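Local coordinates for protein tonb-dependent siderophore receptor (Acinetobacter baumannii, PDB 5FP1) that probably mediates the first step of iron uptake across the outer membrane by binding iron-loaded siderophores, possibly including ferric enterobactin, at residues F86-S91 and T522-T527; S92-Y97 and N504-N509; S493-N498 and N549-I554. All coordinates share one frame; numbering follows the deposited sequence.

Contact 1 (F86-S91 and T522-T527); sequences FIRGYS and TFEIGT
The guanidinium of Arg88 meets Glu524 and Thr522 at its edge, with Glu524 OE1 and Thr522 CG2 both lying close to its plane. NH1 and NH2 reach the same carboxylate oxygen of Glu524: OE1 lies 3.1 Å from NH1 and 3.0 Å from NH2. This is an end-on, two-nitrogen salt bridge to a single atom, and both N-H groups approach OE1 with a moderate departure from linearity. The carboxylate is turned 51° from the guanidinium. NH1 comes in close to the line of the C-O bond, whereas NH2 approaches from outside the carboxylate plane. Thr522 adds its methyl, CG2, 3.7 Å from NH1. The pairing joins plug to barrel in the TonB-dependent receptor fold. Arg88 sits at the tip of a plug hairpin, in a type I' turn from Ile87 to Tyr90 that is closed by reciprocal backbone bonds, Ile87 N to Tyr90 O (2.9 Å) and Tyr90 N to Ile87 O (3.0 Å). From there its fully extended chain runs to the inner wall, where Glu524, with CG anti to the backbone N (chi1 -176°), projects inward from strand 518-531. Further polar partners hold both groups: Glu571 forms a second salt bridge, with NH2, and Thr545 bonds to NH1, while OE2 of Glu524 is shared by Tyr485 of the barrel and Ser43 of the plug.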
ATOM      1  N   PHE A  86      -4.977  -1.285   3.786  1.00 16.42           N
ATOM      2  CA  PHE A  86      -5.999  -2.282   4.034  1.00 15.08           C
ATOM      3  C   PHE A  86      -6.984  -2.324   2.858  1.00 17.09           C
ATOM      4  O   PHE A  86      -7.445  -1.271   2.395  1.00 19.32           O
ATOM      5  CB  PHE A  86      -6.721  -1.946   5.349  1.00 16.60           C
ATOM      6  CG  PHE A  86      -5.943  -2.313   6.553  1.00 17.94           C
ATOM      7  CD1 PHE A  86      -4.823  -1.572   6.932  1.00 21.54           C
ATOM      8  CD2 PHE A  86      -6.289  -3.423   7.303  1.00 19.53           C
ATOM      9  CE1 PHE A  86      -4.084  -1.925   8.053  1.00 23.05           C
ATOM     10  CE2 PHE A  86      -5.564  -3.768   8.437  1.00 20.24           C
ATOM     11  CZ  PHE A  86      -4.462  -3.021   8.811  1.00 24.13           C
ATOM     12  N   ILE A  87      -7.256  -3.526   2.367  1.00 15.15           N
ATOM     13  CA  ILE A  87      -8.159  -3.737   1.257  1.00 15.79           C
ATOM     14  C   ILE A  87      -9.260  -4.676   1.729  1.00 18.13           C
ATOM     15  O   ILE A  87      -8.996  -5.783   2.255  1.00 17.18           O
ATOM     16  CB  ILE A  87      -7.446  -4.326   0.036  1.00 15.96           C
ATOM     17  CG1 ILE A  87      -6.248  -3.453  -0.356  1.00 19.81           C
ATOM     18  CG2 ILE A  87      -8.385  -4.416  -1.147  1.00 18.88           C
ATOM     19  CD1 ILE A  87      -5.398  -4.096  -1.438  1.00 20.62           C
ATOM     20  N   ARG A  88     -10.490  -4.208   1.588  1.00 17.96           N
ATOM     21  CA  ARG A  88     -11.668  -4.909   2.116  1.00 16.89           C
ATOM     22  C   ARG A  88     -11.481  -5.387   3.560  1.00 17.89           C
ATOM     23  O   ARG A  88     -11.928  -6.475   3.930  1.00 20.46           O
ATOM     24  CB  ARG A  88     -12.040  -6.082   1.204  1.00 15.17           C
ATOM     25  CG  ARG A  88     -12.533  -5.671  -0.177  1.00 18.02           C
ATOM     26  CD  ARG A  88     -13.003  -6.897  -0.976  1.00 20.33           C
ATOM     27  NE  ARG A  88     -13.522  -6.518  -2.291  1.00 20.14           N
ATOM     28  CZ  ARG A  88     -13.965  -7.374  -3.208  1.00 21.21           C
ATOM     29  NH1 ARG A  88     -13.950  -8.673  -2.982  1.00 20.91           N
ATOM     30  NH2 ARG A  88     -14.386  -6.922  -4.367  1.00 19.86           N
ATOM     31  N   GLY A  89     -10.845  -4.565   4.395  1.00 18.03           N
ATOM     32  CA  GLY A  89     -10.686  -4.903   5.799  1.00 19.05           C
ATOM     33  C   GLY A  89      -9.429  -5.665   6.188  1.00 19.19           C
ATOM     34  O   GLY A  89      -9.212  -5.948   7.381  1.00 19.09           O
ATOM     35  N   TYR A  90      -8.615  -6.045   5.200  1.00 17.46           N
ATOM     36  CA  TYR A  90      -7.470  -6.920   5.455  1.00 16.13           C
ATOM     37  C   TYR A  90      -6.158  -6.298   4.984  1.00 16.12           C
ATOM     38  O   TYR A  90      -6.059  -5.760   3.869  1.00 15.93           O
ATOM     39  CB  TYR A  90      -7.686  -8.312   4.827  1.00 15.87           C
ATOM     40  CG  TYR A  90      -8.909  -9.014   5.435  1.00 16.66           C
ATOM     41  CD1 TYR A  90      -8.845  -9.583   6.696  1.00 18.46           C
ATOM     42  CD2 TYR A  90     -10.132  -9.033   4.778  1.00 16.87           C
ATOM     43  CE1 TYR A  90      -9.957 -10.169   7.288  1.00 18.39           C
ATOM     44  CE2 TYR A  90     -11.249  -9.615   5.361  1.00 17.62           C
ATOM     45  CZ  TYR A  90     -11.152 -10.207   6.600  1.00 16.70           C
ATOM     46  OH  TYR A  90     -12.267 -10.762   7.216  1.00 17.43           O
ATOM     47  N   SER A  91      -5.148  -6.370   5.845  1.00 16.79           N
ATOM     48  CA  SER A  91      -3.848  -5.769   5.537  1.00 16.06           C
ATOM     49  C   SER A  91      -3.231  -6.341   4.276  1.00 18.02           C
ATOM     50  O   SER A  91      -3.166  -7.572   4.079  1.00 15.42           O
ATOM     51  CB  SER A  91      -2.869  -5.968   6.699  1.00 18.30           C
ATOM     52  OG  SER A  91      -1.579  -5.624   6.272  1.00 19.11           O
ATOM     53  N   THR A 522     -12.939 -15.401  -0.815  1.00 16.81           N
ATOM     54  CA  THR A 522     -13.853 -14.425  -1.359  1.00 16.94           C
ATOM     55  C   THR A 522     -14.859 -15.099  -2.288  1.00 18.74           C
ATOM     56  O   THR A 522     -14.478 -15.846  -3.198  1.00 16.87           O
ATOM     57  CB  THR A 522     -13.092 -13.336  -2.137  1.00 18.44           C
ATOM     58  OG1 THR A 522     -12.267 -12.590  -1.229  1.00 16.57           O
ATOM     59  CG2 THR A 522     -14.053 -12.372  -2.858  1.00 18.58           C
ATOM     60  N   PHE A 523     -16.133 -14.867  -2.002  1.00 19.06           N
ATOM     61  CA  PHE A 523     -17.235 -15.202  -2.927  1.00 17.96           C
ATOM     62  C   PHE A 523     -17.780 -13.900  -3.505  1.00 17.29           C
ATOM     63  O   PHE A 523     -18.132 -12.976  -2.768  1.00 18.59           O
ATOM     64  CB  PHE A 523     -18.365 -15.964  -2.213  1.00 21.16           C
ATOM     65  CG  PHE A 523     -19.566 -16.209  -3.137  1.00 27.91           C
ATOM     66  CD1 PHE A 523     -19.504 -17.201  -4.112  1.00 30.37           C
ATOM     67  CD2 PHE A 523     -20.682 -15.384  -3.101  1.00 38.79           C
ATOM     68  CE1 PHE A 523     -20.571 -17.422  -4.978  1.00 33.99           C
ATOM     69  CE2 PHE A 523     -21.746 -15.586  -3.976  1.00 41.62           C
ATOM     70  CZ  PHE A 523     -21.686 -16.606  -4.914  1.00 34.22           C
ATOM     71  N   GLU A 524     -17.841 -13.792  -4.825  1.00 17.24           N
ATOM     72  CA  GLU A 524     -18.256 -12.545  -5.457  1.00 16.53           C
ATOM     73  C   GLU A 524     -19.173 -12.809  -6.656  1.00 19.99           C
ATOM     74  O   GLU A 524     -18.995 -13.776  -7.402  1.00 19.51           O
ATOM     75  CB  GLU A 524     -17.043 -11.783  -5.949  1.00 17.07           C
ATOM     76  CG  GLU A 524     -17.302 -10.411  -6.553  1.00 19.33           C
ATOM     77  CD  GLU A 524     -16.033  -9.567  -6.640  1.00 22.83           C
ATOM     78  OE1 GLU A 524     -15.354  -9.461  -5.597  1.00 21.73           O
ATOM     79  OE2 GLU A 524     -15.717  -9.017  -7.730  1.00 19.04           O
ATOM     80  N   ILE A 525     -20.152 -11.931  -6.796  1.00 19.81           N
ATOM     81  CA  ILE A 525     -20.953 -11.843  -7.989  1.00 20.08           C
ATOM     82  C   ILE A 525     -20.860 -10.429  -8.462  1.00 18.08           C
ATOM     83  O   ILE A 525     -20.839  -9.483  -7.667  1.00 20.56           O
ATOM     84  CB  ILE A 525     -22.417 -12.221  -7.705  1.00 20.14           C
ATOM     85  CG1 ILE A 525     -22.974 -11.431  -6.543  1.00 29.80           C
ATOM     86  CG2 ILE A 525     -22.509 -13.683  -7.371  1.00 22.07           C
ATOM     87  CD1 ILE A 525     -24.441 -11.708  -6.308  1.00 41.56           C
ATOM     88  N   GLY A 526     -20.794 -10.261  -9.770  1.00 19.38           N
ATOM     89  CA  GLY A 526     -20.658  -8.946 -10.308  1.00 20.09           C
ATOM     90  C   GLY A 526     -21.083  -8.788 -11.751  1.00 20.48           C
ATOM     91  O   GLY A 526     -21.417  -9.768 -12.453  1.00 21.49           O
ATOM     92  N   THR A 527     -21.047  -7.539 -12.187  1.00 19.81           N
ATOM     93  CA  THR A 527     -21.310  -7.217 -13.570  1.00 21.56           C
ATOM     94  C   THR A 527     -20.433  -6.050 -14.007  1.00 21.76           C
ATOM     95  O   THR A 527     -20.097  -5.149 -13.207  1.00 22.60           O
ATOM     96  CB  THR A 527     -22.829  -6.960 -13.799  1.00 24.73           C
ATOM     97  OG1 THR A 527     -23.095  -6.868 -15.213  1.00 27.83           O
ATOM     98  CG2 THR A 527     -23.257  -5.687 -13.119  1.00 29.91           C
TER

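Contact 2 (S92-Y97 and N504-N509); sequences SESSMY and NSETIN
A type I beta turn of the plug, Ser92 to Ser95, meets the long loop that connects barrel strands 482-493 and 518-531, and the meeting point is Ser94 against the carboxylate of Glu506. Ser94 OG lies 2.4 Å from Glu506 OE1, a separation too short to be taken at face value. The second oxygen is reached through water: the backbone N of Ser94 donates to a water at 2.9 Å, and this water donates in turn to Glu506 OE2 at 2.6 Å. Ser94 thus faces both oxygens, OE1 through its hydroxyl and OE2 through the water. The hydroxyl is placed for this by lying beside its own backbone N (chi1 -58°). Glu506 ends the 3-10 segment 504-506 and stretches its chain beyond CG toward the turn. The turn is closed by Ser95 N donating to Ser92 O at 2.9 Å. Glu93, just before Ser94 in the turn, forms a salt bridge with Arg84 that probably offsets its charge; its OE1 is 6.5 Å from Glu506 OE2, and the two acids are not in contact. Directly after the turn the chain enters strand 96-98, which runs parallel to strand 135-141 and antiparallel to strand 101-102 in the mixed sheet of the plug.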
ATOM      1  N   SER A  92      -2.746  -5.446   3.415  1.00 16.46           N
ATOM      2  CA  SER A  92      -2.023  -5.890   2.225  0.50 16.16           C
ATOM      3  C   SER A  92      -0.564  -5.433   2.269  1.00 17.54           C
ATOM      4  O   SER A  92       0.158  -5.523   1.279  1.00 17.51           O
ATOM      5  CB  SER A  92      -2.694  -5.391   0.957  0.50 16.27           C
ATOM      6  OG  SER A  92      -2.478  -4.008   0.797  0.50 16.96           O
ATOM      7  N   GLU A  93      -0.120  -5.023   3.452  1.00 16.12           N
ATOM      8  CA  GLU A  93       1.246  -4.568   3.672  1.00 16.69           C
ATOM      9  C   GLU A  93       2.294  -5.587   3.200  1.00 17.33           C
ATOM     10  O   GLU A  93       3.313  -5.212   2.583  1.00 18.91           O
ATOM     11  CB  GLU A  93       1.450  -4.235   5.158  1.00 16.77           C
ATOM     12  CG  GLU A  93       2.788  -3.548   5.436  1.00 23.70           C
ATOM     13  CD  GLU A  93       3.047  -3.264   6.908  1.00 30.21           C
ATOM     14  OE1 GLU A  93       2.111  -3.472   7.753  1.00 18.78           O
ATOM     15  OE2 GLU A  93       4.202  -2.830   7.210  1.00 19.58           O
ATOM     16  N   SER A  94       2.064  -6.868   3.483  1.00 14.88           N
ATOM     17  CA  SER A  94       3.013  -7.927   3.076  1.00 19.01           C
ATOM     18  C   SER A  94       2.781  -8.449   1.648  1.00 20.96           C
ATOM     19  O   SER A  94       3.470  -9.368   1.218  1.00 22.68           O
ATOM     20  CB  SER A  94       3.011  -9.090   4.066  1.00 22.05           C
ATOM     21  OG  SER A  94       3.325  -8.677   5.373  1.00 23.17           O
ATOM     22  N   SER A  95       1.818  -7.853   0.942  1.00 19.36           N
ATOM     23  CA  SER A  95       1.364  -8.259  -0.411  1.00 20.25           C
ATOM     24  C   SER A  95       1.383  -7.065  -1.359  1.00 17.34           C
ATOM     25  O   SER A  95       0.425  -6.786  -2.087  1.00 18.21           O
ATOM     26  CB  SER A  95      -0.032  -8.905  -0.355  1.00 22.52           C
ATOM     27  OG  SER A  95       0.021 -10.023   0.520  1.00 20.93           O
ATOM     28  N   MET A  96       2.502  -6.347  -1.356  0.50 16.94           N
ATOM     29  CA  MET A  96       2.702  -5.232  -2.275  0.50 16.84           C
ATOM     30  C   MET A  96       3.753  -5.626  -3.314  0.50 17.01           C
ATOM     31  O   MET A  96       4.838  -6.124  -2.973  0.50 16.02           O
ATOM     32  CB  MET A  96       3.145  -3.988  -1.510  0.50 19.47           C
ATOM     33  CG  MET A  96       2.239  -3.672  -0.335  0.50 20.17           C
ATOM     34  SD  MET A  96       2.651  -2.125   0.477  0.50 17.12           S
ATOM     35  CE  MET A  96       2.425  -0.988  -0.880  0.50 19.37           C
ATOM     36  N   TYR A  97       3.414  -5.367  -4.573  1.00 15.71           N
ATOM     37  CA  TYR A  97       4.108  -5.877  -5.740  1.00 16.17           C
ATOM     38  C   TYR A  97       4.608  -4.727  -6.625  1.00 16.94           C
ATOM     39  O   TYR A  97       4.001  -3.646  -6.711  1.00 16.24           O
ATOM     40  CB  TYR A  97       3.146  -6.811  -6.558  1.00 15.63           C
ATOM     41  CG  TYR A  97       2.843  -8.107  -5.866  1.00 17.16           C
ATOM     42  CD1 TYR A  97       1.892  -8.173  -4.829  1.00 16.03           C
ATOM     43  CD2 TYR A  97       3.500  -9.279  -6.226  1.00 16.84           C
ATOM     44  CE1 TYR A  97       1.671  -9.353  -4.132  1.00 18.47           C
ATOM     45  CE2 TYR A  97       3.269 -10.461  -5.550  1.00 19.34           C
ATOM     46  CZ  TYR A  97       2.340 -10.506  -4.512  1.00 20.00           C
ATOM     47  OH  TYR A  97       2.140 -11.697  -3.828  1.00 22.50           O
ATOM     48  N   ASN A 504       2.471  -6.351  12.437  1.00 17.73           N
ATOM     49  CA  ASN A 504       2.750  -7.078  13.664  1.00 25.55           C
ATOM     50  C   ASN A 504       1.834  -8.293  13.876  1.00 25.51           C
ATOM     51  O   ASN A 504       2.185  -9.188  14.644  1.00 24.17           O
ATOM     52  CB  ASN A 504       2.702  -6.153  14.892  1.00 27.83           C
ATOM     53  CG  ASN A 504       1.455  -5.293  14.922  1.00 37.10           C
ATOM     54  OD1 ASN A 504       1.247  -4.423  14.066  1.00 37.71           O
ATOM     55  ND2 ASN A 504       0.606  -5.538  15.910  1.00 45.20           N
ATOM     56  N   SER A 505       0.713  -8.372  13.151  1.00 20.89           N
ATOM     57  CA  SER A 505      -0.133  -9.548  13.265  1.00 23.88           C
ATOM     58  C   SER A 505       0.566 -10.770  12.662  1.00 25.91           C
ATOM     59  O   SER A 505       0.183 -11.898  12.954  1.00 24.97           O
ATOM     60  CB  SER A 505      -1.503  -9.315  12.627  1.00 27.13           C
ATOM     61  OG  SER A 505      -1.392  -9.155  11.224  1.00 28.88           O
ATOM     62  N   GLU A 506       1.619 -10.548  11.862  1.00 20.89           N
ATOM     63  CA  GLU A 506       2.304 -11.629  11.148  1.00 20.16           C
ATOM     64  C   GLU A 506       3.636 -12.075  11.798  1.00 22.08           C
ATOM     65  O   GLU A 506       4.324 -12.969  11.315  1.00 22.04           O
ATOM     66  CB  GLU A 506       2.546 -11.210   9.690  1.00 19.58           C
ATOM     67  CG  GLU A 506       1.256 -10.871   8.936  1.00 23.46           C
ATOM     68  CD  GLU A 506       1.499 -10.145   7.630  1.00 30.29           C
ATOM     69  OE1 GLU A 506       2.679 -10.036   7.201  1.00 28.03           O
ATOM     70  OE2 GLU A 506       0.506  -9.688   7.013  1.00 27.43           O
ATOM     71  N   THR A 507       3.987 -11.444  12.888  1.00 18.63           N
ATOM     72  CA  THR A 507       5.289 -11.620  13.514  1.00 20.68           C
ATOM     73  C   THR A 507       5.358 -13.019  14.152  1.00 19.42           C
ATOM     74  O   THR A 507       4.441 -13.455  14.851  1.00 17.78           O
ATOM     75  CB  THR A 507       5.529 -10.480  14.536  1.00 23.66           C
ATOM     76  OG1 THR A 507       5.962  -9.312  13.816  1.00 31.41           O
ATOM     77  CG2 THR A 507       6.607 -10.841  15.570  1.00 24.25           C
ATOM     78  N   ILE A 508       6.426 -13.728  13.834  1.00 16.96           N
ATOM     79  CA  ILE A 508       6.657 -15.070  14.326  1.00 18.48           C
ATOM     80  C   ILE A 508       7.341 -15.002  15.696  1.00 16.96           C
ATOM     81  O   ILE A 508       8.139 -14.074  15.997  1.00 18.66           O
ATOM     82  CB  ILE A 508       7.521 -15.888  13.323  1.00 17.67           C
ATOM     83  CG1 ILE A 508       7.553 -17.378  13.710  1.00 17.98           C
ATOM     84  CG2 ILE A 508       8.936 -15.321  13.238  1.00 20.08           C
ATOM     85  CD1 ILE A 508       8.162 -18.290  12.661  1.00 19.02           C
ATOM     86  N   ASN A 509       6.998 -15.967  16.539  1.00 18.47           N
ATOM     87  CA  ASN A 509       7.636 -16.109  17.837  1.00 16.39           C
ATOM     88  C   ASN A 509       7.651 -17.587  18.258  1.00 16.54           C
ATOM     89  O   ASN A 509       7.224 -18.463  17.509  1.00 18.07           O
ATOM     90  CB  ASN A 509       6.989 -15.195  18.879  1.00 16.59           C
ATOM     91  CG  ASN A 509       5.527 -15.521  19.142  1.00 19.43           C
ATOM     92  OD1 ASN A 509       5.157 -16.657  19.275  1.00 19.64           O
ATOM     93  ND2 ASN A 509       4.689 -14.486  19.210  1.00 19.86           N
TER
HETATM   94  O   HOH W   1       0.037  -7.877   5.272  1.00 19.71           O

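Contact 3 (S493-N498 and N549-I554); sequences SPVGLN and NTRVQI
In the conformer described, Val495 lies over one face of the Arg551 guanidinium, its CG2 methyl 3.8 Å above the plane and centred on the group. CG2 is thereby brought equally near to CZ and NH2, while NH1 rests 3.8 Å from Val495 CA, so the arginine is laid against the root of the valine as well as its branch. The two side chains cross at about a right angle. Around the rim the contact turns polar: a water lying in the guanidinium plane accepts from Arg551 NH2 at 3.0 Å and donates to Pro494 O at 2.9 Å, tying the arginine indirectly to the backbone of Pro494. Ser493 O is also near that plane, but at 4.3 Å from Arg551 NH1 it is a looser neighbour.

The carbonyl that takes up the water belongs to a type II beta turn from Pro494 to Leu497, whose third residue, Gly496, has the positive phi (85°) usual there. The turn's own bond, Leu497 N to Pro494 O, is weak at 3.4 Å. The turn comes directly after strand 482-493, where the chain leaves the wall of the beta-barrel; by the usual topology of TonB-dependent receptors this is probably the extracellular end. Arg551, on strand 536-555, stands near the start of the intervening strand 518-531, and its side chain reaches the loop there. A bend at chi3 (60°), after an extended start, turns the guanidinium toward Val495. Glu518 of that intervening strand serves both sides: its backbone pairs with Ser493, and its carboxylate accepts from the backbone N of Arg551. Farther out, Val495 packs on Asn512 and Asn463, and Pro494 on Ala130 and Ser465, while Arg551 touches Asn561 of strand 558-575.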
ATOM      1  N   SER A 493      -2.229 -17.315   4.521  1.00 16.16           N
ATOM      2  CA  SER A 493      -1.273 -16.333   5.074  1.00 17.31           C
ATOM      3  C   SER A 493      -0.505 -16.989   6.215  1.00 16.68           C
ATOM      4  O   SER A 493      -1.052 -17.201   7.305  1.00 16.60           O
ATOM      5  CB  SER A 493      -1.991 -15.056   5.552  1.00 19.56           C
ATOM      6  OG  SER A 493      -1.052 -14.018   5.910  1.00 23.34           O
ATOM      7  N   PRO A 494       0.734 -17.392   5.945  1.00 17.17           N
ATOM      8  CA  PRO A 494       1.521 -18.121   6.935  1.00 17.83           C
ATOM      9  C   PRO A 494       2.085 -17.195   8.000  1.00 19.51           C
ATOM     10  O   PRO A 494       2.263 -15.993   7.768  1.00 18.36           O
ATOM     11  CB  PRO A 494       2.658 -18.717   6.104  1.00 19.74           C
ATOM     12  CG  PRO A 494       2.857 -17.728   4.998  1.00 22.67           C
ATOM     13  CD  PRO A 494       1.479 -17.198   4.686  1.00 19.88           C
ATOM     14  N   VAL A 495       2.344 -17.729   9.185  0.50 17.19           N
ATOM     15  CA  VAL A 495       3.023 -16.948  10.213  0.50 18.28           C
ATOM     16  C   VAL A 495       4.431 -16.622   9.711  0.50 17.01           C
ATOM     17  O   VAL A 495       5.050 -17.406   9.013  0.50 17.09           O
ATOM     18  CB  VAL A 495       3.081 -17.674  11.576  0.50 18.02           C
ATOM     19  CG1 VAL A 495       4.036 -18.833  11.518  0.50 18.60           C
ATOM     20  CG2 VAL A 495       3.485 -16.712  12.681  0.50 21.93           C
ATOM     21  N   GLY A 496       4.902 -15.435  10.060  1.00 17.19           N
ATOM     22  CA  GLY A 496       6.216 -14.920   9.633  1.00 18.08           C
ATOM     23  C   GLY A 496       6.222 -14.249   8.264  1.00 18.81           C
ATOM     24  O   GLY A 496       7.269 -13.924   7.733  1.00 18.78           O
ATOM     25  N   LEU A 497       5.045 -14.060   7.672  1.00 20.27           N
ATOM     26  CA  LEU A 497       4.966 -13.485   6.329  1.00 19.80           C
ATOM     27  C   LEU A 497       5.600 -12.090   6.209  1.00 18.29           C
ATOM     28  O   LEU A 497       6.012 -11.692   5.117  1.00 21.59           O
ATOM     29  CB  LEU A 497       3.507 -13.437   5.870  1.00 19.72           C
ATOM     30  CG  LEU A 497       3.293 -12.916   4.445  1.00 19.87           C
ATOM     31  CD1 LEU A 497       3.996 -13.816   3.433  1.00 23.07           C
ATOM     32  CD2 LEU A 497       1.815 -12.798   4.146  1.00 22.87           C
ATOM     33  N   ASN A 498       5.676 -11.329   7.299  1.00 18.54           N
ATOM     34  CA  ASN A 498       6.264  -9.991   7.208  1.00 18.98           C
ATOM     35  C   ASN A 498       7.786 -10.019   6.996  1.00 20.24           C
ATOM     36  O   ASN A 498       8.423  -8.980   6.787  1.00 21.32           O
ATOM     37  CB  ASN A 498       5.880  -9.124   8.418  1.00 19.91           C
ATOM     38  CG  ASN A 498       6.426  -9.637   9.760  1.00 22.39           C
ATOM     39  OD1 ASN A 498       7.403 -10.375   9.828  1.00 20.19           O
ATOM     40  ND2 ASN A 498       5.809  -9.177  10.843  1.00 17.88           N
ATOM     41  N   ASN A 549     -10.446 -18.542   9.120  1.00 20.38           N
ATOM     42  CA  ASN A 549      -9.510 -19.077  10.090  1.00 21.89           C
ATOM     43  C   ASN A 549      -8.445 -18.044  10.364  1.00 20.62           C
ATOM     44  O   ASN A 549      -7.473 -17.902   9.590  1.00 21.98           O
ATOM     45  CB  ASN A 549      -8.859 -20.368   9.577  1.00 27.01           C
ATOM     46  CG  ASN A 549      -9.749 -21.560   9.755  1.00 41.26           C
ATOM     47  OD1 ASN A 549      -9.907 -22.068  10.867  1.00 56.69           O
ATOM     48  ND2 ASN A 549     -10.371 -21.990   8.680  1.00 45.93           N
ATOM     49  N   THR A 550      -8.654 -17.307  11.449  1.00 20.15           N
ATOM     50  CA  THR A 550      -7.768 -16.234  11.868  1.00 20.27           C
ATOM     51  C   THR A 550      -6.964 -16.698  13.055  1.00 19.75           C
ATOM     52  O   THR A 550      -7.502 -17.363  13.965  1.00 21.67           O
ATOM     53  CB  THR A 550      -8.599 -15.010  12.295  1.00 20.35           C
ATOM     54  OG1 THR A 550      -9.376 -14.541  11.188  1.00 20.39           O
ATOM     55  CG2 THR A 550      -7.718 -13.874  12.808  1.00 20.37           C
ATOM     56  N   ARG A 551      -5.684 -16.345  13.071  1.00 19.78           N
ATOM     57  CA  ARG A 551      -4.823 -16.703  14.180  1.00 18.84           C
ATOM     58  C   ARG A 551      -5.157 -15.796  15.352  1.00 22.31           C
ATOM     59  O   ARG A 551      -5.240 -14.597  15.189  1.00 18.17           O
ATOM     60  CB  ARG A 551      -3.345 -16.551  13.806  1.00 21.63           C
ATOM     61  CG  ARG A 551      -2.392 -17.172  14.832  1.00 20.21           C
ATOM     62  CD  ARG A 551      -1.004 -17.346  14.233  1.00 25.35           C
ATOM     63  NE  ARG A 551      -0.417 -16.098  13.819  1.00 27.34           N
ATOM     64  CZ  ARG A 551      -0.219 -15.688  12.571  1.00 25.60           C
ATOM     65  NH1 ARG A 551      -0.559 -16.407  11.505  1.00 22.81           N
ATOM     66  NH2 ARG A 551       0.345 -14.512  12.396  1.00 31.13           N
ATOM     67  N   VAL A 552      -5.337 -16.343  16.546  1.00 19.13           N
ATOM     68  CA  VAL A 552      -5.608 -15.511  17.700  1.00 20.75           C
ATOM     69  C   VAL A 552      -4.801 -16.035  18.888  1.00 22.76           C
ATOM     70  O   VAL A 552      -4.321 -17.153  18.861  1.00 21.61           O
ATOM     71  CB  VAL A 552      -7.113 -15.467  18.059  1.00 30.56           C
ATOM     72  CG1 VAL A 552      -7.935 -14.864  16.918  1.00 32.46           C
ATOM     73  CG2 VAL A 552      -7.613 -16.848  18.406  1.00 32.14           C
ATOM     74  N   GLN A 553      -4.590 -15.169  19.873  1.00 21.17           N
ATOM     75  CA  GLN A 553      -3.881 -15.524  21.090  1.00 28.42           C
ATOM     76  C   GLN A 553      -4.910 -16.016  22.100  1.00 33.49           C
ATOM     77  O   GLN A 553      -5.979 -15.406  22.264  1.00 31.60           O
ATOM     78  CB  GLN A 553      -3.106 -14.301  21.589  1.00 30.31           C
ATOM     79  CG  GLN A 553      -1.985 -14.613  22.550  1.00 35.21           C
ATOM     80  CD  GLN A 553      -1.047 -13.445  22.772  1.00 38.76           C
ATOM     81  OE1 GLN A 553      -1.247 -12.353  22.244  1.00 38.59           O
ATOM     82  NE2 GLN A 553      -0.018 -13.668  23.572  1.00 40.44           N
ATOM     83  N   ILE A 554      -4.577 -17.137  22.742  1.00 28.98           N
ATOM     84  CA  ILE A 554      -5.360 -17.787  23.799  1.00 31.99           C
ATOM     85  C   ILE A 554      -4.883 -17.407  25.210  1.00 32.02           C
ATOM     86  O   ILE A 554      -5.690 -17.242  26.109  1.00 34.72           O
ATOM     87  CB  ILE A 554      -5.236 -19.316  23.699  1.00 42.14           C
ATOM     88  CG1 ILE A 554      -5.739 -19.801  22.344  1.00 41.85           C
ATOM     89  CG2 ILE A 554      -6.005 -19.988  24.825  1.00 48.01           C
ATOM     90  CD1 ILE A 554      -7.048 -19.168  21.935  1.00 41.61           C
TER
HETATM   91  O   HOH W   2       0.488 -14.465   9.437  1.00 25.68           O

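Contacts 1 and 2 are two successive attachments of the plug to the barrel, one to the wall and one to a loop, with centres about 18 Å apart; they touch where, in the conformer described, Ile87 CD1 packs 3.7 Å from Ser92 OG. Contacts 2 and 3 are closer, about 9 Å between centres, because both use the loop after strand 482-493. Within it Glu506 O and Gly496 N, 2.8 Å apart, probably form a hydrogen bond, and Ser505 O comes within 2.7 Å of Arg551 NH2. The loop is thus placed between plug and strand 536-555. Contact 3 lies about 20 Å from contact 1, centre to centre, on adjoining barrel strands.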